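Local coordinates for ribonuclease S-3 (PDB 1IQQ), which cleaves RNA as a T2-family ribonuclease of the pear pistil and takes part in the self-incompatibility by which the plant rejects its own pollen, at residues Pro45-Arg56 against Ser90-Asn100; Val117-Ile126 against Ile138-Ala146. All coordinates share one frame; numbering follows the deposited sequence.

Contact 1: residues Pro45-Arg56 against Ser90-Asn100; sequences PSKCPIKNIRKR and SCGYPTIDNEN
C48 and C91 are joined by a disulfide, SG to SG 2.1 Å, that pins one end of this pairing. Next to it the S90 hydroxyl takes a weak bond from the C48 amide, its stronger partner being M86 O in the helix before it. K51 then folds over Y93. Bends at chi2, chi3 and chi4 curl its chain across one face of the ring, with CG 3.9 Å from the ring centroid in a CH-pi contact, while NZ makes an off-centre cation-pi contact. Further along, N52 turns its amide inward with CG between backbone N and carbonyl carbon (chi1 44°). ND2 donates almost straight to D97 O, 3.0 Å away and in the plane of the N52 amide, and OD1 accepts from a water that in turn accepts from E99 N. A leucine here would probably leave D97 O without this donor and the bridging water with one anchor fewer. The R54 guanidinium lies with one face against N52 CG and holds two waters at its edge, one leading to D97 OD2, the other to N100 ND2. N100 ND2 also reaches K55 O at 3.1 Å, from above the carbonyl plane. At the far end R56 NH1 meets E99 OE2 at 2.8 Å in a salt bridge whose hydrogen bond is weak in angle (119°); D82 and E61 also pair with this guanidinium. N98, whose OD1 bonds H101 N, is the N-cap of helix 99-112: the arrangement is a loop, anchored by a disulfide, laid along the link between helix 77-89 and that capped helix start.

Contact 2: residues Val117-Ile126 against Ile138-Ala146; sequences VSRILSKAKI and IENAIRNGA. With NAG (2-acetamido-2-deoxy-beta-D-glucopyranose), chain B.
A124 and A141 meet methyl to methyl, CB to CB 3.3 Å, closer than carbon atoms usually pack. This is the tight part of the contact, and small side chains make it possible: the CA atoms of the two alanines are 5.4 Å apart. L121 CD2 and I126 CD1 also reach the A141 methyl, each at 3.9 Å. Deeper in, I142 CD1 touches both I120 CG2 and L121 CD2, with V117 CG1 slightly farther off. I120 brings CG2 to this interface because that branch stands anti to the backbone N, and the same methyl lies 3.4 Å from A141 O. It also sits 4.1 Å from G145 CA, a close backbone approach where a beta carbon would run into it.

The margin near exposed G145 is wetter. A single water donates to both I120 O and A141 O, 2.8 Å from each, and no direct hydrogen bond joins the two segments. K125, with positive phi, closes helix 117-123 in a Schellman motif and so brings I126 back toward A141. The glycan sugar sits by S118 and R119, on a side of the helix turned from 138-146.

The axes of the segments 117-123 and 138-143 approach to 8.5 Å, their N-to-C directions 108° apart. Strand 161-171 meets V117, I138 and I142 through I167, while F30 of strand 30-38 packs on V117 and L121, seating the helix pair against the sheet.

Contacts 1 and 2 lie on opposite sides of the chain's centre, their own centres 31 Å apart and their nearest atoms about 18 Å apart, so neither touches the other. They follow in series: helix 99-112, which starts in contact 1, is succeeded by helix 117-123 of contact 2. The catalytic histidines fall nearer these contacts than the contacts do to each other. The S46 side chain is about 6 Å from that of H88, the proton acceptor, and about 3 Å from that of active-site K87, both just ahead of 90-100 in sequence; in contact 2 the V117 side chain is about 10 Å from that of H33, the proton donor. One is a water-rich surface contact, the other largely buried and apolar.

Contact 1: residues Pro45-Arg56 against Ser90-Asn100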
# COMPACT_ATOMS: atom_id res chain seq x y z
N PRO A 45 14.57 -4.43 -6.58
CA PRO A 45 15.81 -4.42 -5.74
C PRO A 45 15.34 -4.67 -4.29
O PRO A 45 14.16 -4.47 -3.93
CB PRO A 45 16.39 -3.03 -5.96
CG PRO A 45 15.14 -2.20 -6.17
CD PRO A 45 14.24 -3.08 -7.03
N SER A 46 16.28 -5.18 -3.48
CA SER A 46 16.01 -5.49 -2.08
C SER A 46 17.28 -5.39 -1.28
O SER A 46 18.36 -5.80 -1.75
CB SER A 46 15.47 -6.93 -1.99
OG SER A 46 15.15 -7.31 -0.66
N LYS A 47 17.19 -4.82 -0.07
CA LYS A 47 18.33 -4.72 0.84
C LYS A 47 19.54 -4.13 0.15
O LYS A 47 20.65 -4.70 0.07
CB LYS A 47 18.65 -6.10 1.40
CG LYS A 47 17.45 -6.73 2.14
CD LYS A 47 17.72 -7.07 3.58
CE LYS A 47 16.69 -8.12 4.01
NZ LYS A 47 16.95 -8.75 5.34
N CYS A 48 19.36 -2.91 -0.33
CA CYS A 48 20.44 -2.22 -0.98
C CYS A 48 21.41 -1.66 0.08
O CYS A 48 21.00 -1.31 1.20
CB CYS A 48 19.86 -1.05 -1.81
SG CYS A 48 18.82 -1.68 -3.16
N PRO A 49 22.70 -1.53 -0.26
CA PRO A 49 23.66 -0.99 0.73
C PRO A 49 23.23 0.41 1.18
O PRO A 49 23.01 1.32 0.35
CB PRO A 49 24.98 -0.92 -0.02
CG PRO A 49 24.81 -1.94 -1.15
CD PRO A 49 23.34 -1.75 -1.56
N ILE A 50 23.21 0.62 2.48
CA ILE A 50 22.80 1.93 3.00
C ILE A 50 23.85 3.02 2.84
O ILE A 50 25.02 2.72 2.55
CB ILE A 50 22.43 1.80 4.50
CG1 ILE A 50 23.68 1.35 5.31
CG2 ILE A 50 21.37 0.78 4.64
CD1 ILE A 50 23.60 1.61 6.79
N LYS A 51 23.44 4.28 2.97
CA LYS A 51 24.35 5.43 2.90
C LYS A 51 24.41 6.23 4.18
O LYS A 51 25.20 7.17 4.27
CB LYS A 51 23.83 6.40 1.80
CG LYS A 51 23.97 5.93 0.40
CD LYS A 51 23.33 4.61 0.23
CE LYS A 51 22.65 4.48 -1.10
NZ LYS A 51 23.61 4.72 -2.17
N ASN A 52 23.60 5.84 5.19
CA ASN A 52 23.54 6.60 6.43
C ASN A 52 22.75 5.75 7.44
O ASN A 52 22.11 4.76 7.04
CB ASN A 52 22.92 8.03 6.19
CG ASN A 52 21.71 8.01 5.30
OD1 ASN A 52 20.82 7.12 5.42
ND2 ASN A 52 21.67 8.95 4.39
N ILE A 53 22.86 6.11 8.69
CA ILE A 53 22.18 5.41 9.78
C ILE A 53 21.57 6.54 10.61
O ILE A 53 22.25 7.49 11.03
CB ILE A 53 23.17 4.68 10.64
CG1 ILE A 53 23.87 3.64 9.81
CG2 ILE A 53 22.42 3.87 11.74
CD1 ILE A 53 24.89 2.73 10.60
N ARG A 54 20.26 6.48 10.80
CA ARG A 54 19.51 7.53 11.49
C ARG A 54 18.53 6.96 12.51
O ARG A 54 18.05 5.84 12.39
CB ARG A 54 18.71 8.35 10.43
CG ARG A 54 19.60 9.01 9.36
CD ARG A 54 20.46 10.16 10.00
NE ARG A 54 21.49 10.54 9.04
CZ ARG A 54 21.29 11.29 7.95
NH1 ARG A 54 20.08 11.80 7.67
NH2 ARG A 54 22.31 11.50 7.12
N LYS A 55 18.19 7.78 13.49
CA LYS A 55 17.25 7.41 14.55
C LYS A 55 15.93 8.12 14.25
O LYS A 55 15.91 9.32 13.86
CB LYS A 55 17.79 7.90 15.93
CG LYS A 55 19.06 7.21 16.29
CD LYS A 55 19.55 7.62 17.70
CE LYS A 55 20.95 7.05 17.99
NZ LYS A 55 21.01 5.88 18.93
N ARG A 56 14.83 7.39 14.39
CA ARG A 56 13.52 8.06 14.23
C ARG A 56 13.06 8.80 15.50
O ARG A 56 13.26 8.32 16.62
CB ARG A 56 12.40 7.03 13.89
CG ARG A 56 12.59 6.26 12.60
CD ARG A 56 11.40 5.34 12.33
NE ARG A 56 11.26 4.29 13.33
CZ ARG A 56 11.63 3.01 13.18
NH1 ARG A 56 12.22 2.53 12.07
NH2 ARG A 56 11.34 2.17 14.16
N SER A 90 15.79 1.54 1.56
CA SER A 90 17.25 1.62 1.26
C SER A 90 17.57 1.57 -0.23
O SER A 90 18.68 1.93 -0.66
CB SER A 90 17.98 0.44 1.95
OG SER A 90 17.54 -0.77 1.33
N CYS A 91 16.62 1.10 -1.04
CA CYS A 91 16.84 1.00 -2.47
C CYS A 91 16.36 2.19 -3.26
O CYS A 91 16.48 2.23 -4.48
CB CYS A 91 16.16 -0.24 -3.00
SG CYS A 91 16.91 -1.79 -2.32
N GLY A 92 15.89 3.23 -2.58
CA GLY A 92 15.41 4.35 -3.39
C GLY A 92 16.28 5.60 -3.45
O GLY A 92 15.73 6.65 -3.83
N TYR A 93 17.59 5.53 -3.14
CA TYR A 93 18.50 6.68 -3.10
C TYR A 93 18.72 7.11 -4.56
O TYR A 93 18.70 6.27 -5.49
CB TYR A 93 19.89 6.31 -2.46
CG TYR A 93 20.81 7.47 -1.90
CD1 TYR A 93 20.70 8.00 -0.57
CD2 TYR A 93 21.83 8.01 -2.71
CE1 TYR A 93 21.59 9.03 -0.10
CE2 TYR A 93 22.70 9.03 -2.26
CZ TYR A 93 22.59 9.54 -0.96
OH TYR A 93 23.54 10.53 -0.63
N PRO A 94 18.87 8.44 -4.78
CA PRO A 94 18.84 9.47 -3.76
C PRO A 94 17.46 10.07 -3.60
O PRO A 94 17.31 10.91 -2.77
CB PRO A 94 19.88 10.48 -4.30
CG PRO A 94 19.55 10.43 -5.70
CD PRO A 94 19.43 8.97 -6.03
N THR A 95 16.47 9.67 -4.44
CA THR A 95 15.11 10.22 -4.30
C THR A 95 14.68 10.04 -2.84
O THR A 95 14.16 10.95 -2.26
CB THR A 95 14.15 9.51 -5.19
OG1 THR A 95 14.53 9.82 -6.56
CG2 THR A 95 12.70 10.09 -5.04
N ILE A 96 14.95 8.85 -2.29
CA ILE A 96 14.74 8.63 -0.83
C ILE A 96 16.17 8.77 -0.18
O ILE A 96 17.05 7.97 -0.49
CB ILE A 96 14.23 7.17 -0.60
CG1 ILE A 96 12.90 6.94 -1.39
CG2 ILE A 96 14.09 6.92 0.94
CD1 ILE A 96 11.75 7.84 -1.01
N ASP A 97 16.35 9.79 0.65
CA ASP A 97 17.70 10.07 1.16
C ASP A 97 18.17 9.23 2.33
O ASP A 97 19.34 8.93 2.45
CB ASP A 97 17.77 11.54 1.54
CG ASP A 97 19.18 11.98 1.91
OD1 ASP A 97 19.99 12.24 0.98
OD2 ASP A 97 19.43 12.11 3.12
N ASN A 98 17.25 8.92 3.24
CA ASN A 98 17.66 8.27 4.48
C ASN A 98 16.38 7.74 5.10
O ASN A 98 15.27 7.98 4.60
CB ASN A 98 18.32 9.35 5.39
CG ASN A 98 17.36 10.46 5.81
OD1 ASN A 98 16.47 10.29 6.65
ND2 ASN A 98 17.54 11.66 5.24
N GLU A 99 16.53 7.01 6.20
CA GLU A 99 15.36 6.39 6.84
C GLU A 99 14.26 7.34 7.23
O GLU A 99 13.07 7.06 7.05
CB GLU A 99 15.85 5.60 8.08
CG GLU A 99 14.74 4.93 8.87
CD GLU A 99 15.24 4.07 10.01
OE1 GLU A 99 16.43 3.68 10.05
OE2 GLU A 99 14.39 3.76 10.89
N ASN A 100 14.61 8.45 7.86
CA ASN A 100 13.57 9.41 8.25
C ASN A 100 12.88 9.99 6.97
O ASN A 100 11.62 10.12 6.92
CB ASN A 100 14.20 10.55 9.09
CG ASN A 100 14.47 10.11 10.49
OD1 ASN A 100 13.58 9.56 11.16
ND2 ASN A 100 15.70 10.34 10.96
O HOH W 1 19.03 6.44 7.36
O HOH W 2 18.83 4.49 9.41
O HOH W 3 20.91 13.13 5.12
O HOH W 4 17.62 11.92 9.34

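Contact 2: residues Val117-Ile126 against Ile138-Ala146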
# COMPACT_ATOMS: atom_id res chain seq x y z
N VAL A 117 -6.10 5.87 0.17
CA VAL A 117 -7.03 5.18 -0.69
C VAL A 117 -8.44 5.18 -0.14
O VAL A 117 -9.39 5.17 -0.92
CB VAL A 117 -6.48 3.77 -0.96
CG1 VAL A 117 -7.59 2.79 -1.49
CG2 VAL A 117 -5.34 3.85 -1.98
N SER A 118 -8.61 5.18 1.18
CA SER A 118 -9.99 5.27 1.72
C SER A 118 -10.65 6.56 1.27
O SER A 118 -11.86 6.55 0.94
CB SER A 118 -9.97 5.20 3.24
OG SER A 118 -9.65 3.86 3.61
N ARG A 119 -9.84 7.64 1.23
CA ARG A 119 -10.38 8.93 0.82
C ARG A 119 -10.70 8.99 -0.68
O ARG A 119 -11.73 9.48 -1.06
CB ARG A 119 -9.38 10.02 1.23
CG ARG A 119 -9.89 11.45 0.99
CD ARG A 119 -8.68 12.43 1.31
NE ARG A 119 -9.12 13.84 1.33
CZ ARG A 119 -9.17 14.62 0.25
NH1 ARG A 119 -8.82 14.15 -0.94
NH2 ARG A 119 -9.57 15.88 0.37
N ILE A 120 -9.79 8.45 -1.52
CA ILE A 120 -10.03 8.41 -2.95
C ILE A 120 -11.31 7.64 -3.25
O ILE A 120 -12.15 8.08 -4.02
CB ILE A 120 -8.84 7.75 -3.65
CG1 ILE A 120 -7.56 8.57 -3.36
CG2 ILE A 120 -9.12 7.58 -5.16
CD1 ILE A 120 -6.36 7.97 -4.01
N LEU A 121 -11.51 6.49 -2.62
CA LEU A 121 -12.72 5.71 -2.83
C LEU A 121 -13.95 6.46 -2.32
O LEU A 121 -14.95 6.52 -3.03
CB LEU A 121 -12.59 4.36 -2.13
CG LEU A 121 -11.60 3.38 -2.78
CD1 LEU A 121 -11.43 2.14 -1.90
CD2 LEU A 121 -12.09 2.93 -4.15
N SER A 122 -13.83 7.06 -1.16
CA SER A 122 -14.97 7.82 -0.61
C SER A 122 -15.38 8.98 -1.52
O SER A 122 -16.58 9.24 -1.70
CB SER A 122 -14.58 8.36 0.79
OG SER A 122 -15.65 9.19 1.31
N LYS A 123 -14.41 9.65 -2.16
CA LYS A 123 -14.76 10.73 -3.05
C LYS A 123 -15.59 10.24 -4.25
O LYS A 123 -16.41 11.01 -4.79
CB LYS A 123 -13.51 11.48 -3.56
CG LYS A 123 -12.88 12.34 -2.45
CD LYS A 123 -11.53 12.81 -2.83
CE LYS A 123 -11.62 13.83 -3.92
NZ LYS A 123 -10.29 14.52 -4.09
N ALA A 124 -15.42 8.95 -4.63
CA ALA A 124 -16.18 8.30 -5.70
C ALA A 124 -17.43 7.58 -5.19
O ALA A 124 -17.98 6.73 -5.87
CB ALA A 124 -15.29 7.32 -6.48
N LYS A 125 -17.85 7.92 -3.97
CA LYS A 125 -19.06 7.32 -3.37
C LYS A 125 -18.90 5.84 -2.97
O LYS A 125 -19.90 5.09 -2.85
CB LYS A 125 -20.28 7.47 -4.28
CG LYS A 125 -20.50 8.90 -4.81
CD LYS A 125 -21.58 8.77 -5.98
CE LYS A 125 -21.07 8.08 -7.23
NZ LYS A 125 -22.04 8.27 -8.33
N ILE A 126 -17.67 5.42 -2.72
CA ILE A 126 -17.45 4.01 -2.33
C ILE A 126 -16.91 4.00 -0.91
O ILE A 126 -15.77 4.38 -0.63
CB ILE A 126 -16.47 3.38 -3.33
CG1 ILE A 126 -17.13 3.29 -4.72
CG2 ILE A 126 -16.03 1.94 -2.93
CD1 ILE A 126 -16.20 2.82 -5.83
N ILE A 138 -14.35 0.11 -8.83
CA ILE A 138 -13.26 0.38 -7.92
C ILE A 138 -12.09 1.00 -8.72
O ILE A 138 -11.49 1.98 -8.27
CB ILE A 138 -12.81 -0.97 -7.29
CG1 ILE A 138 -13.96 -1.51 -6.44
CG2 ILE A 138 -11.58 -0.67 -6.35
CD1 ILE A 138 -13.80 -2.95 -5.97
N GLU A 139 -11.70 0.40 -9.85
CA GLU A 139 -10.66 0.93 -10.71
C GLU A 139 -10.95 2.35 -11.18
O GLU A 139 -10.02 3.19 -11.09
CB GLU A 139 -10.38 0.01 -11.92
CG GLU A 139 -9.86 -1.42 -11.47
CD GLU A 139 -9.69 -2.35 -12.66
OE1 GLU A 139 -10.54 -2.29 -13.57
OE2 GLU A 139 -8.70 -3.13 -12.67
N ASN A 140 -12.17 2.62 -11.60
CA ASN A 140 -12.50 3.98 -12.08
C ASN A 140 -12.31 4.96 -10.94
O ASN A 140 -11.76 6.05 -11.17
CB ASN A 140 -13.96 4.14 -12.52
CG ASN A 140 -14.27 3.56 -13.86
OD1 ASN A 140 -13.40 3.33 -14.65
ND2 ASN A 140 -15.60 3.35 -14.11
N ALA A 141 -12.72 4.61 -9.73
CA ALA A 141 -12.58 5.51 -8.58
C ALA A 141 -11.11 5.83 -8.32
O ALA A 141 -10.74 7.03 -8.08
CB ALA A 141 -13.20 4.87 -7.34
N ILE A 142 -10.26 4.83 -8.32
CA ILE A 142 -8.85 5.11 -8.08
C ILE A 142 -8.24 5.93 -9.21
O ILE A 142 -7.54 6.90 -8.97
CB ILE A 142 -8.05 3.77 -7.88
CG1 ILE A 142 -8.61 2.99 -6.71
CG2 ILE A 142 -6.57 4.09 -7.65
CD1 ILE A 142 -8.51 3.76 -5.33
N ARG A 143 -8.53 5.59 -10.45
CA ARG A 143 -7.94 6.34 -11.61
C ARG A 143 -8.38 7.81 -11.52
O ARG A 143 -7.57 8.68 -11.86
CB ARG A 143 -8.40 5.73 -12.94
CG ARG A 143 -7.74 4.35 -13.20
CD ARG A 143 -8.34 3.81 -14.47
NE ARG A 143 -7.73 4.49 -15.59
CZ ARG A 143 -8.22 4.43 -16.83
NH1 ARG A 143 -9.35 3.75 -17.08
NH2 ARG A 143 -7.51 4.97 -17.81
N ASN A 144 -9.57 8.07 -11.02
CA ASN A 144 -10.04 9.48 -10.90
C ASN A 144 -9.29 10.26 -9.85
O ASN A 144 -9.43 11.53 -9.85
CB ASN A 144 -11.58 9.57 -10.62
CG ASN A 144 -12.24 10.77 -11.29
OD1 ASN A 144 -11.84 11.15 -12.40
ND2 ASN A 144 -13.31 11.30 -10.71
N GLY A 145 -8.58 9.58 -8.93
CA GLY A 145 -7.81 10.29 -7.94
C GLY A 145 -6.34 10.11 -8.19
O GLY A 145 -5.52 10.48 -7.35
N ALA A 146 -5.96 9.51 -9.33
CA ALA A 146 -4.56 9.23 -9.61
C ALA A 146 -4.13 9.45 -11.06
O ALA A 146 -3.48 8.63 -11.68
CB ALA A 146 -4.19 7.81 -9.15
C1 NAG B . -8.12 8.26 5.25
C2 NAG B . -8.05 9.08 6.58
C3 NAG B . -9.28 8.69 7.42
C4 NAG B . -10.59 8.96 6.66
C5 NAG B . -10.51 8.21 5.31
C6 NAG B . -11.66 8.45 4.39
C7 NAG B . -6.03 9.72 7.78
C8 NAG B . -4.93 9.29 8.72
N2 NAG B . -6.85 8.75 7.33
O3 NAG B . -9.23 9.49 8.61
O4 NAG B . -11.68 8.38 7.40
O5 NAG B . -9.33 8.64 4.61
O6 NAG B . -11.85 9.85 4.11
O7 NAG B . -6.12 10.90 7.44
O HOH W 5 -12.03 9.05 -6.64